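Long-range contacts in beta-N-acetylhexosaminidase (Thermotoga neapolitana, PDB 5BZA), which probably hydrolyses terminal non-reducing N-acetyl-D-hexosamine residues of N-acetyl-beta-D-hexosaminides, as a member of glycosyl hydrolase family 3: residues B[233-241]-B[306-314]; B[2-10]-B[284-292]. All coordinates share one frame; numbering follows the deposited sequence.

Contact 1 of 2, residues B[233-241]-B[306-314]. With CD (cadmium ion), chain R.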
loop_
_atom_site.group_PDB
_atom_site.type_symbol
_atom_site.label_atom_id
_atom_site.label_comp_id
_atom_site.label_asym_id
_atom_site.label_seq_id
_atom_site.Cartn_x
_atom_site.Cartn_y
_atom_site.Cartn_z
ATOM N N ARG B 233 -7.820 30.741 -19.810
ATOM C CA ARG B 233 -8.398 30.316 -21.095
ATOM C C ARG B 233 -7.749 31.007 -22.309
ATOM O O ARG B 233 -7.465 30.362 -23.320
ATOM C CB ARG B 233 -9.906 30.567 -21.138
ATOM C CG ARG B 233 -10.716 29.833 -20.094
ATOM C CD ARG B 233 -10.489 28.341 -20.146
ATOM N NE ARG B 233 -11.543 27.627 -19.415
ATOM C CZ ARG B 233 -11.687 26.298 -19.394
ATOM N NH1 ARG B 233 -10.810 25.533 -20.042
ATOM N NH2 ARG B 233 -12.677 25.737 -18.696
ATOM N N GLU B 234 -7.564 32.322 -22.225
ATOM C CA GLU B 234 -7.052 33.079 -23.368
ATOM C C GLU B 234 -5.524 33.264 -23.409
ATOM O O GLU B 234 -4.854 32.679 -24.282
ATOM C CB GLU B 234 -7.734 34.435 -23.415
ATOM C CG GLU B 234 -9.146 34.292 -23.980
ATOM C CD GLU B 234 -10.014 35.485 -23.678
ATOM O OE1 GLU B 234 -9.453 36.519 -23.251
ATOM O OE2 GLU B 234 -11.247 35.383 -23.865
ATOM N N LYS B 235 -4.957 34.030 -22.471
ATOM C CA LYS B 235 -3.509 34.276 -22.496
ATOM C C LYS B 235 -2.765 32.920 -22.481
ATOM O O LYS B 235 -1.852 32.685 -23.300
ATOM C CB LYS B 235 -3.084 35.160 -21.320
ATOM C CG LYS B 235 -3.256 36.642 -21.662
ATOM C CD LYS B 235 -2.631 37.672 -20.709
ATOM C CE LYS B 235 -2.816 39.099 -21.329
ATOM N NZ LYS B 235 -2.013 40.165 -20.643
ATOM N N LEU B 236 -3.194 31.997 -21.616
ATOM C CA LEU B 236 -2.490 30.710 -21.463
ATOM C C LEU B 236 -2.984 29.606 -22.378
ATOM O O LEU B 236 -2.323 28.561 -22.519
ATOM C CB LEU B 236 -2.615 30.250 -20.015
ATOM C CG LEU B 236 -1.719 31.059 -19.108
ATOM C CD1 LEU B 236 -2.024 30.882 -17.617
ATOM C CD2 LEU B 236 -0.326 30.651 -19.436
ATOM N N ASN B 237 -4.142 29.828 -22.991
ATOM C CA ASN B 237 -4.707 28.906 -23.974
ATOM C C ASN B 237 -5.019 27.473 -23.421
ATOM O O ASN B 237 -5.005 26.461 -24.152
ATOM C CB ASN B 237 -3.762 28.833 -25.188
ATOM C CG ASN B 237 -4.483 28.412 -26.446
ATOM O OD1 ASN B 237 -5.641 28.800 -26.653
ATOM N ND2 ASN B 237 -3.830 27.589 -27.280
ATOM N N PHE B 238 -5.370 27.396 -22.142
ATOM C CA PHE B 238 -5.741 26.114 -21.564
ATOM C C PHE B 238 -7.208 25.852 -21.872
ATOM O O PHE B 238 -8.075 26.611 -21.465
ATOM C CB PHE B 238 -5.498 26.067 -20.042
ATOM C CG PHE B 238 -5.888 24.740 -19.411
ATOM C CD1 PHE B 238 -5.246 23.571 -19.758
ATOM C CD2 PHE B 238 -6.919 24.672 -18.475
ATOM C CE1 PHE B 238 -5.621 22.337 -19.194
ATOM C CE2 PHE B 238 -7.311 23.455 -17.902
ATOM C CZ PHE B 238 -6.652 22.276 -18.266
ATOM N N LYS B 239 -7.482 24.784 -22.615
ATOM C CA LYS B 239 -8.854 24.499 -23.011
ATOM C C LYS B 239 -9.339 23.239 -22.282
ATOM O O LYS B 239 -10.372 22.643 -22.641
ATOM C CB LYS B 239 -8.966 24.347 -24.546
ATOM C CG LYS B 239 -8.374 25.534 -25.358
ATOM C CD LYS B 239 -8.864 26.875 -24.814
ATOM C CE LYS B 239 -8.628 28.036 -25.785
ATOM N NZ LYS B 239 -8.861 29.363 -25.120
ATOM N N GLY B 240 -8.572 22.809 -21.284
ATOM C CA GLY B 240 -8.910 21.586 -20.594
ATOM C C GLY B 240 -9.845 21.817 -19.425
ATOM O O GLY B 240 -10.543 22.822 -19.345
ATOM N N LEU B 241 -9.832 20.860 -18.500
ATOM C CA LEU B 241 -10.740 20.820 -17.369
ATOM C C LEU B 241 -10.251 21.700 -16.221
ATOM O O LEU B 241 -9.087 21.583 -15.769
ATOM C CB LEU B 241 -10.905 19.352 -16.911
ATOM C CG LEU B 241 -11.760 19.041 -15.679
ATOM C CD1 LEU B 241 -13.244 19.447 -15.901
ATOM C CD2 LEU B 241 -11.671 17.548 -15.308
ATOM N N ILE B 306 -19.778 20.456 -19.900
ATOM C CA ILE B 306 -20.190 19.071 -20.045
ATOM C C ILE B 306 -19.370 18.371 -21.129
ATOM O O ILE B 306 -18.959 17.205 -20.967
ATOM C CB ILE B 306 -21.687 18.962 -20.330
ATOM C CG1 ILE B 306 -22.461 19.309 -19.059
ATOM C CG2 ILE B 306 -22.040 17.570 -20.805
ATOM C CD1 ILE B 306 -23.964 19.209 -19.190
ATOM N N LYS B 307 -19.110 19.085 -22.227
ATOM C CA LYS B 307 -18.309 18.510 -23.313
ATOM C C LYS B 307 -16.895 18.151 -22.822
ATOM O O LYS B 307 -16.378 17.040 -23.080
ATOM C CB LYS B 307 -18.214 19.495 -24.484
ATOM C CG LYS B 307 -17.435 18.972 -25.687
ATOM C CD LYS B 307 -17.659 19.841 -26.919
ATOM C CE LYS B 307 -16.541 19.642 -27.950
ATOM N NZ LYS B 307 -15.985 18.242 -27.917
ATOM N N ILE B 308 -16.294 19.082 -22.077
ATOM C CA ILE B 308 -14.962 18.864 -21.533
ATOM C C ILE B 308 -14.935 17.643 -20.579
ATOM O O ILE B 308 -14.085 16.749 -20.717
ATOM C CB ILE B 308 -14.452 20.130 -20.817
ATOM C CG1 ILE B 308 -14.236 21.252 -21.827
ATOM C CG2 ILE B 308 -13.153 19.868 -20.102
ATOM C CD1 ILE B 308 -13.727 22.527 -21.216
ATOM N N VAL B 309 -15.875 17.599 -19.633
ATOM C CA VAL B 309 -15.909 16.485 -18.711
ATOM C C VAL B 309 -16.059 15.158 -19.445
ATOM O O VAL B 309 -15.371 14.183 -19.128
ATOM C CB VAL B 309 -17.030 16.627 -17.685
ATOM C CG1 VAL B 309 -17.205 15.305 -16.909
ATOM C CG2 VAL B 309 -16.730 17.763 -16.754
ATOM N N ASP B 310 -16.926 15.126 -20.452
ATOM C CA ASP B 310 -17.114 13.893 -21.227
ATOM C C ASP B 310 -15.832 13.494 -21.958
ATOM O O ASP B 310 -15.458 12.317 -21.996
ATOM C CB ASP B 310 -18.287 14.064 -22.188
ATOM C CG ASP B 310 -19.618 13.769 -21.518
ATOM O OD1 ASP B 310 -19.604 13.164 -20.418
ATOM O OD2 ASP B 310 -20.673 14.184 -22.053
ATOM N N GLU B 311 -15.131 14.466 -22.518
ATOM C CA GLU B 311 -13.852 14.123 -23.127
ATOM C C GLU B 311 -12.931 13.477 -22.075
ATOM O O GLU B 311 -12.393 12.388 -22.325
ATOM C CB GLU B 311 -13.216 15.358 -23.790
ATOM C CG GLU B 311 -14.009 15.765 -25.052
ATOM C CD GLU B 311 -13.656 17.161 -25.615
ATOM O OE1 GLU B 311 -14.123 17.482 -26.741
ATOM O OE2 GLU B 311 -12.961 17.954 -24.927
ATOM N N TYR B 312 -12.798 14.083 -20.887
ATOM C CA TYR B 312 -11.894 13.504 -19.869
ATOM C C TYR B 312 -12.333 12.089 -19.457
ATOM O O TYR B 312 -11.513 11.173 -19.360
ATOM C CB TYR B 312 -11.787 14.400 -18.621
ATOM C CG TYR B 312 -10.763 15.519 -18.799
ATOM C CD1 TYR B 312 -10.973 16.523 -19.745
ATOM C CD2 TYR B 312 -9.572 15.555 -18.056
ATOM C CE1 TYR B 312 -10.029 17.558 -19.944
ATOM C CE2 TYR B 312 -8.611 16.588 -18.257
ATOM C CZ TYR B 312 -8.852 17.594 -19.204
ATOM O OH TYR B 312 -7.937 18.644 -19.419
ATOM N N LEU B 313 -13.624 11.942 -19.177
ATOM C CA LEU B 313 -14.211 10.674 -18.815
ATOM C C LEU B 313 -13.853 9.622 -19.836
ATOM O O LEU B 313 -13.383 8.532 -19.484
ATOM C CB LEU B 313 -15.727 10.791 -18.703
ATOM C CG LEU B 313 -16.226 11.438 -17.409
ATOM C CD1 LEU B 313 -17.726 11.648 -17.393
ATOM C CD2 LEU B 313 -15.808 10.540 -16.245
ATOM N N SER B 314 -14.022 9.960 -21.107
ATOM C CA SER B 314 -13.740 8.996 -22.167
ATOM C C SER B 314 -12.256 8.637 -22.171
ATOM O O SER B 314 -11.886 7.482 -22.414
ATOM C CB SER B 314 -14.203 9.531 -23.513
ATOM O OG SER B 314 -15.625 9.594 -23.509
HETATM CD CD CD R . -11.476 38.240 -23.095
#
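Leu241 and Tyr312 meet through one hydrogen bond and one CH-pi contact. Leu241 N donates to Tyr312 OH at 3.1 Å, nearly straight at 161°. The same hydroxyl bonds Thr204 O, so this phenol tip has two backbone partners. Leu241 CB lies over one face of the ring, 3.7 Å from the centroid of Tyr312. Gly240 CA approaches near the ring plane instead, 3.3 Å from Tyr312 OH, and there is probably too little space for a side chain here.

Ile308 and Val309 supply the apolar packing against Leu241, and Ile308 also reaches the loop carbonyls. Ile308 is extended beyond CG1 (chi2 -180°), which carries its CD1 to 3.6 Å from Lys239 O. Its CG2 packs on Leu241 CA at 3.8 Å. Leu241 CD1 meets Val309 CG2 at 4.0 Å.

Arg233 ties the loop down within its own segment. Its NH1 donates to Gly240 O at 2.8 Å and, at longer range, to Phe238 O. NH2 bonds Gly269 O and Asn271 OD1.

The loop joins helix 225-235 to strand 241-243 of the TIM barrel. Helix 299-314 packs where that strand begins, and Leu241 also pairs by backbone with Val206 of strand 205-208.

Contact 2 of 2, residues B[2-10]-B[284-292]; sequences DVDLGKLFF and YYESLKKLI
Leu288 N donates to Tyr284 O at 2.8 Å, and this turn of helix 281-293 offers both residues to Phe9. No hydrogen bond crosses between the segments, so the contact is apolar packing. Phe9 CE1 touches Tyr284 CB, and CE2 lies 3.8 Å from Leu288 CD2. CE2 also comes within 3.6 Å of Tyr285 CD1, the two ring planes being turned 39° apart. Tyr285 holds CG anti to its own N (chi1 -173°), which swings the ring toward the 3-10 turn at Gly6. Gly6 N sits at the ring edge, in plane, 3.7 Å from Tyr285 CE1. Leu5 CB packs obliquely, 3.5 Å from Tyr285 OH. With an alanine here, Leu5 CB would probably lose its aromatic neighbour, Phe9 CE2 part of its packing, and Tyr27 its edge-to-face partner.

Leu5 CD1 presses on Lys289 CG at 3.4 Å, tighter than usual for carbons. Its CD2 meets Ile292 CD1 tip to tip. The side chains of Leu8 and Leu288 cross at about a right angle, CD2 touching CD2.

Helix 281-293 thus covers the start of barrel strand 9-13. Val302 of helix 299-314 adjoins Leu5 and Ile292, and helix 258-268 packs against Tyr284 and Leu288.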
loop_
_atom_site.group_PDB
_atom_site.type_symbol
_atom_site.label_atom_id
_atom_site.label_comp_id
_atom_site.label_asym_id
_atom_site.label_seq_id
_atom_site.Cartn_x
_atom_site.Cartn_y
_atom_site.Cartn_z
ATOM N N ASP B 2 -29.660 17.407 -20.142
ATOM C CA ASP B 2 -29.859 18.244 -18.962
ATOM C C ASP B 2 -29.924 17.386 -17.702
ATOM O O ASP B 2 -29.921 17.900 -16.580
ATOM C CB ASP B 2 -31.136 19.087 -19.099
ATOM C CG ASP B 2 -31.044 20.421 -18.363
ATOM O OD1 ASP B 2 -31.288 20.458 -17.134
ATOM O OD2 ASP B 2 -30.727 21.439 -19.019
ATOM N N VAL B 3 -29.988 16.071 -17.900
ATOM C CA VAL B 3 -29.858 15.096 -16.815
ATOM C C VAL B 3 -28.356 15.007 -16.491
ATOM O O VAL B 3 -27.935 14.342 -15.530
ATOM C CB VAL B 3 -30.490 13.715 -17.193
ATOM C CG1 VAL B 3 -30.151 12.611 -16.178
ATOM C CG2 VAL B 3 -31.998 13.844 -17.247
ATOM N N ASP B 4 -27.545 15.721 -17.277
ATOM C CA ASP B 4 -26.094 15.668 -17.105
ATOM C C ASP B 4 -25.477 16.781 -16.258
ATOM O O ASP B 4 -24.260 16.961 -16.305
ATOM C CB ASP B 4 -25.410 15.747 -18.481
ATOM C CG ASP B 4 -25.497 14.462 -19.265
ATOM O OD1 ASP B 4 -25.684 13.396 -18.638
ATOM O OD2 ASP B 4 -25.358 14.522 -20.512
ATOM N N LEU B 5 -26.241 17.432 -15.385
ATOM C CA LEU B 5 -25.644 18.557 -14.665
ATOM C C LEU B 5 -24.694 18.078 -13.589
ATOM O O LEU B 5 -23.848 18.866 -13.091
ATOM C CB LEU B 5 -26.733 19.436 -14.038
ATOM C CG LEU B 5 -27.482 20.174 -15.133
ATOM C CD1 LEU B 5 -28.547 21.059 -14.544
ATOM C CD2 LEU B 5 -26.443 20.993 -15.887
ATOM N N GLY B 6 -24.793 16.777 -13.289
ATOM C CA GLY B 6 -23.946 16.132 -12.317
ATOM C C GLY B 6 -22.531 16.120 -12.827
ATOM O O GLY B 6 -21.582 16.055 -12.057
ATOM N N LYS B 7 -22.373 16.220 -14.138
ATOM C CA LYS B 7 -21.025 16.290 -14.684
ATOM C C LYS B 7 -20.280 17.546 -14.222
ATOM O O LYS B 7 -19.058 17.601 -14.255
ATOM C CB LYS B 7 -21.079 16.176 -16.203
ATOM C CG LYS B 7 -21.522 14.754 -16.571
ATOM C CD LYS B 7 -21.481 14.414 -18.036
ATOM C CE LYS B 7 -21.948 12.973 -18.203
ATOM N NZ LYS B 7 -21.988 12.520 -19.617
ATOM N N LEU B 8 -21.003 18.531 -13.726
ATOM C CA LEU B 8 -20.320 19.735 -13.291
ATOM C C LEU B 8 -19.954 19.661 -11.811
ATOM O O LEU B 8 -19.613 20.679 -11.202
ATOM C CB LEU B 8 -21.183 20.983 -13.559
ATOM C CG LEU B 8 -20.979 21.664 -14.922
ATOM C CD1 LEU B 8 -21.239 20.685 -16.041
ATOM C CD2 LEU B 8 -21.822 22.951 -15.092
ATOM N N PHE B 9 -19.985 18.460 -11.237
ATOM C CA PHE B 9 -19.662 18.319 -9.817
ATOM C C PHE B 9 -18.650 17.234 -9.522
ATOM O O PHE B 9 -18.694 16.152 -10.109
ATOM C CB PHE B 9 -20.924 18.061 -9.003
ATOM C CG PHE B 9 -21.826 19.254 -8.970
ATOM C CD1 PHE B 9 -21.531 20.325 -8.136
ATOM C CD2 PHE B 9 -22.950 19.320 -9.792
ATOM C CE1 PHE B 9 -22.338 21.425 -8.122
ATOM C CE2 PHE B 9 -23.775 20.430 -9.769
ATOM C CZ PHE B 9 -23.470 21.480 -8.940
ATOM N N PHE B 10 -17.768 17.558 -8.580
ATOM C CA PHE B 10 -16.726 16.687 -8.111
ATOM C C PHE B 10 -16.926 16.610 -6.607
ATOM O O PHE B 10 -16.788 17.629 -5.933
ATOM C CB PHE B 10 -15.329 17.239 -8.439
ATOM C CG PHE B 10 -14.312 16.152 -8.740
ATOM C CD1 PHE B 10 -13.997 15.182 -7.764
ATOM C CD2 PHE B 10 -13.655 16.110 -9.976
ATOM C CE1 PHE B 10 -13.047 14.177 -8.021
ATOM C CE2 PHE B 10 -12.707 15.090 -10.246
ATOM C CZ PHE B 10 -12.408 14.123 -9.260
ATOM N N TYR B 284 -25.956 22.822 -3.732
ATOM C CA TYR B 284 -25.232 23.321 -4.886
ATOM C C TYR B 284 -25.898 22.917 -6.180
ATOM O O TYR B 284 -26.084 23.754 -7.072
ATOM C CB TYR B 284 -23.804 22.836 -4.848
ATOM C CG TYR B 284 -22.999 23.549 -3.818
ATOM C CD1 TYR B 284 -23.112 23.205 -2.485
ATOM C CD2 TYR B 284 -22.134 24.584 -4.170
ATOM C CE1 TYR B 284 -22.376 23.845 -1.513
ATOM C CE2 TYR B 284 -21.379 25.227 -3.211
ATOM C CZ TYR B 284 -21.514 24.856 -1.876
ATOM O OH TYR B 284 -20.790 25.491 -0.890
ATOM N N TYR B 285 -26.310 21.655 -6.262
ATOM C CA TYR B 285 -26.888 21.139 -7.499
ATOM C C TYR B 285 -28.128 21.969 -7.842
ATOM O O TYR B 285 -28.309 22.432 -8.987
ATOM C CB TYR B 285 -27.261 19.641 -7.368
ATOM C CG TYR B 285 -27.701 19.002 -8.662
ATOM C CD1 TYR B 285 -26.766 18.412 -9.503
ATOM C CD2 TYR B 285 -29.038 18.990 -9.051
ATOM C CE1 TYR B 285 -27.143 17.829 -10.695
ATOM C CE2 TYR B 285 -29.429 18.411 -10.255
ATOM C CZ TYR B 285 -28.474 17.820 -11.061
ATOM O OH TYR B 285 -28.819 17.233 -12.246
ATOM N N GLU B 286 -28.998 22.144 -6.848
ATOM C CA GLU B 286 -30.274 22.791 -7.139
ATOM C C GLU B 286 -29.935 24.232 -7.493
ATOM O O GLU B 286 -30.522 24.825 -8.419
ATOM C CB GLU B 286 -31.268 22.717 -5.962
ATOM C CG GLU B 286 -31.890 21.297 -5.714
ATOM C CD GLU B 286 -32.615 20.670 -6.938
ATOM O OE1 GLU B 286 -33.449 21.353 -7.594
ATOM O OE2 GLU B 286 -32.370 19.463 -7.217
ATOM N N SER B 287 -28.936 24.766 -6.792
ATOM C CA SER B 287 -28.540 26.144 -7.030
ATOM C C SER B 287 -28.126 26.273 -8.492
ATOM O O SER B 287 -28.585 27.202 -9.194
ATOM C CB SER B 287 -27.434 26.579 -6.087
ATOM O OG SER B 287 -27.159 27.938 -6.306
ATOM N N LEU B 288 -27.336 25.310 -8.978
ATOM C CA LEU B 288 -26.861 25.413 -10.344
ATOM C C LEU B 288 -28.070 25.497 -11.248
ATOM O O LEU B 288 -28.177 26.412 -12.089
ATOM C CB LEU B 288 -25.996 24.228 -10.731
ATOM C CG LEU B 288 -25.549 24.243 -12.195
ATOM C CD1 LEU B 288 -24.728 25.496 -12.435
ATOM C CD2 LEU B 288 -24.717 22.976 -12.497
ATOM N N LYS B 289 -29.024 24.607 -11.011
ATOM C CA LYS B 289 -30.183 24.531 -11.886
ATOM C C LYS B 289 -30.960 25.836 -11.879
ATOM O O LYS B 289 -31.365 26.321 -12.929
ATOM C CB LYS B 289 -31.092 23.398 -11.479
ATOM C CG LYS B 289 -30.691 22.076 -12.066
ATOM C CD LYS B 289 -31.601 21.010 -11.534
ATOM C CE LYS B 289 -33.037 21.354 -11.814
ATOM N NZ LYS B 289 -33.513 20.617 -13.014
ATOM N N LYS B 290 -31.114 26.429 -10.699
ATOM C CA LYS B 290 -31.852 27.667 -10.605
ATOM C C LYS B 290 -31.181 28.696 -11.508
ATOM O O LYS B 290 -31.854 29.331 -12.327
ATOM C CB LYS B 290 -31.895 28.179 -9.167
ATOM C CG LYS B 290 -32.587 29.535 -9.032
ATOM C CD LYS B 290 -32.429 30.090 -7.609
ATOM C CE LYS B 290 -32.636 31.607 -7.533
ATOM N NZ LYS B 290 -32.351 32.131 -6.148
ATOM N N LEU B 291 -29.855 28.815 -11.380
ATOM C CA LEU B 291 -29.094 29.846 -12.075
ATOM C C LEU B 291 -29.094 29.572 -13.559
ATOM O O LEU B 291 -28.876 30.473 -14.362
ATOM C CB LEU B 291 -27.664 29.918 -11.533
ATOM C CG LEU B 291 -27.607 30.261 -10.046
ATOM C CD1 LEU B 291 -26.191 30.374 -9.486
ATOM C CD2 LEU B 291 -28.338 31.583 -9.869
ATOM N N ILE B 292 -29.406 28.345 -13.938
ATOM C CA ILE B 292 -29.451 28.045 -15.357
ATOM C C ILE B 292 -30.833 28.441 -15.876
ATOM O O ILE B 292 -30.958 28.908 -17.012
ATOM C CB ILE B 292 -29.170 26.563 -15.660
ATOM C CG1 ILE B 292 -27.722 26.187 -15.305
ATOM C CG2 ILE B 292 -29.391 26.264 -17.133
ATOM C CD1 ILE B 292 -27.372 24.697 -15.591
#

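How the contacts relate
Both contacts pack helices against the regions where strands of one TIM barrel begin, strand 241-243 in contact 1 and strand 9-13 in contact 2. Contact 2 is the more buried and the larger, and no hydrogen bond spans it. Contact 1 is only partly buried, and a backbone N meets a tyrosine hydroxyl there. At its far end Glu234 binds a cadmium ion on the surface. Helix 299-314 connects the two sites and follows helix 281-293 in the chain. Its Asp310 makes a salt bridge to Lys7, OD1 to NZ at 2.6 Å. Val309 and Ile306 pack on Lys7 and Leu8, so one helix serves both regions.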